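Local coordinates for protein SorB (PDB 6B2V) that is a sorangicin-pathway polyketide synthase; this part is the pyran synthase domain of module nine, a dehydratase-like double hotdog that forms a pyran ring, at residues V215-L220 and Y268-V273. Numbering follows the deposited sequence.
Sequences VPAIFL and YDVDLV
The hydroxyl of Tyr268 is hydrogen-bonded to OE1 of Gln224, one turn beyond Leu220 on helix 207-225, and on its way there the tyrosine ring runs beside Leu220, with OH 3.8 Å from Leu220 O, too long for a bond. Leu220 comes up obliquely beside the CD2-CE2 side of the ring: its CG lies 4.0 Å from Tyr268 CE2, and its CD2 is 4.1 Å from Tyr268 CD2. Over one face of the same ring sits the carbonyl oxygen of Ala217, 4.2 Å above the plane and displaced toward the rim. In Tyr268, CG stands anti to the carbonyl carbon (chi1 -65°), which lays the ring along the helix. Next to it Ala217 CB touches both strand side chains, 4.3 Å from Tyr268 CB and 4.1 Å from Val270 CG1. Alternation along the strand turns Tyr268 and Val270 to the helix, while Asp269 between them points away and its OD1 takes a hydrogen bond from Gly285 N. The axes of segments 215-220 and 268-273 come within 8.7 Å and run roughly antiparallel, at 153°, as the central helix of a hotdog fold packs on its curved sheet, here in the C-terminal hotdog. An alanine methyl, a leucine and a valine pack with the tyrosine ring in the buried seam, and the one polar side-chain end in it, the tyrosine hydroxyl, is satisfied by the helix itself.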
loop_
_atom_site.group_PDB
_atom_site.type_symbol
_atom_site.label_atom_id
_atom_site.label_comp_id
_atom_site.label_asym_id
_atom_site.label_seq_id
_atom_site.Cartn_x
_atom_site.Cartn_y
_atom_site.Cartn_z
ATOM N N VAL A 215 6.924 -3.344 -3.059
ATOM C CA VAL A 215 7.803 -3.817 -4.120
ATOM C C VAL A 215 8.477 -5.134 -3.811
ATOM O O VAL A 215 8.554 -5.956 -4.659
ATOM C CB VAL A 215 8.811 -2.699 -4.576
ATOM C CG1 VAL A 215 10.044 -3.248 -5.283
ATOM C CG2 VAL A 215 8.117 -1.787 -5.519
ATOM N N PRO A 216 8.957 -5.331 -2.602
ATOM C CA PRO A 216 9.599 -6.604 -2.304
ATOM C C PRO A 216 8.646 -7.800 -2.404
ATOM O O PRO A 216 9.075 -8.840 -2.743
ATOM C CB PRO A 216 10.167 -6.389 -0.898
ATOM C CG PRO A 216 10.447 -4.974 -0.904
ATOM C CD PRO A 216 9.276 -4.344 -1.576
ATOM N N ALA A 217 7.391 -7.615 -1.993
ATOM C CA ALA A 217 6.377 -8.652 -2.110
ATOM C C ALA A 217 6.033 -8.966 -3.568
ATOM O O ALA A 217 5.849 -10.070 -3.903
ATOM C CB ALA A 217 5.122 -8.261 -1.332
ATOM N N ILE A 218 5.906 -7.927 -4.362
ATOM C CA ILE A 218 5.638 -8.116 -5.759
ATOM C C ILE A 218 6.819 -8.798 -6.463
ATOM O O ILE A 218 6.636 -9.677 -7.224
ATOM C CB ILE A 218 5.268 -6.804 -6.424
ATOM C CG1 ILE A 218 3.944 -6.345 -5.902
ATOM C CG2 ILE A 218 5.237 -6.958 -7.931
ATOM C CD1 ILE A 218 3.674 -4.894 -6.133
ATOM N N PHE A 219 8.021 -8.403 -6.094
ATOM C CA PHE A 219 9.198 -9.026 -6.630
ATOM C C PHE A 219 9.185 -10.531 -6.293
ATOM O O PHE A 219 9.438 -11.332 -7.125
ATOM C CB PHE A 219 10.449 -8.291 -6.070
ATOM C CG PHE A 219 11.743 -8.959 -6.366
ATOM C CD1 PHE A 219 12.213 -9.904 -5.538
ATOM C CD2 PHE A 219 12.435 -8.648 -7.473
ATOM C CE1 PHE A 219 13.381 -10.553 -5.800
ATOM C CE2 PHE A 219 13.631 -9.275 -7.745
ATOM C CZ PHE A 219 14.090 -10.225 -6.908
ATOM N N LEU A 220 8.828 -10.882 -5.079
ATOM C CA LEU A 220 8.746 -12.258 -4.684
ATOM C C LEU A 220 7.695 -13.028 -5.502
ATOM O O LEU A 220 7.898 -14.121 -5.885
ATOM C CB LEU A 220 8.433 -12.357 -3.194
ATOM C CG LEU A 220 8.830 -13.531 -2.378
ATOM C CD1 LEU A 220 10.273 -13.913 -2.635
ATOM C CD2 LEU A 220 8.651 -13.112 -0.942
ATOM N N TYR A 268 0.822 -12.992 -0.401
ATOM C CA TYR A 268 1.964 -12.624 0.382
ATOM C C TYR A 268 1.634 -11.770 1.625
ATOM O O TYR A 268 0.751 -11.020 1.648
ATOM C CB TYR A 268 2.931 -11.841 -0.553
ATOM C CG TYR A 268 3.444 -12.752 -1.653
ATOM C CD1 TYR A 268 2.714 -12.963 -2.798
ATOM C CD2 TYR A 268 4.572 -13.484 -1.479
ATOM C CE1 TYR A 268 3.097 -13.875 -3.726
ATOM C CE2 TYR A 268 4.971 -14.389 -2.422
ATOM C CZ TYR A 268 4.221 -14.585 -3.554
ATOM O OH TYR A 268 4.615 -15.471 -4.509
ATOM N N ASP A 269 2.477 -11.941 2.621
ATOM C CA ASP A 269 2.459 -11.132 3.830
ATOM C C ASP A 269 3.721 -10.229 3.777
ATOM O O ASP A 269 4.740 -10.672 3.330
ATOM C CB ASP A 269 2.494 -11.983 5.106
ATOM C CG ASP A 269 1.252 -12.837 5.297
ATOM O OD1 ASP A 269 0.217 -12.490 4.847
ATOM O OD2 ASP A 269 1.405 -13.876 5.891
ATOM N N VAL A 270 3.591 -8.953 4.115
ATOM C CA VAL A 270 4.747 -8.097 4.121
ATOM C C VAL A 270 4.677 -7.082 5.270
ATOM O O VAL A 270 3.743 -6.419 5.397
ATOM C CB VAL A 270 5.007 -7.478 2.733
ATOM C CG1 VAL A 270 3.876 -6.625 2.226
ATOM C CG2 VAL A 270 6.245 -6.656 2.768
ATOM N N ASP A 271 5.745 -6.959 6.033
ATOM C CA ASP A 271 5.769 -6.040 7.123
ATOM C C ASP A 271 6.852 -4.982 6.933
ATOM O O ASP A 271 7.869 -5.223 6.374
ATOM C CB ASP A 271 6.132 -6.689 8.469
ATOM C CG ASP A 271 5.028 -7.597 9.014
ATOM O OD1 ASP A 271 4.279 -8.041 8.253
ATOM O OD2 ASP A 271 4.888 -7.805 10.166
ATOM N N LEU A 272 6.529 -3.805 7.444
ATOM C CA LEU A 272 7.447 -2.698 7.520
ATOM C C LEU A 272 7.857 -2.620 8.999
ATOM O O LEU A 272 7.090 -2.468 9.834
ATOM C CB LEU A 272 6.816 -1.378 7.103
ATOM C CG LEU A 272 7.710 -0.134 7.273
ATOM C CD1 LEU A 272 8.885 -0.160 6.309
ATOM C CD2 LEU A 272 6.930 1.112 7.023
ATOM N N VAL A 273 9.147 -2.725 9.235
ATOM C CA VAL A 273 9.688 -2.685 10.560
ATOM C C VAL A 273 10.770 -1.606 10.725
ATOM O O VAL A 273 11.376 -1.213 9.819
ATOM C CB VAL A 273 10.301 -4.033 11.027
ATOM C CG1 VAL A 273 9.290 -5.155 10.901
ATOM C CG2 VAL A 273 11.555 -4.401 10.266
#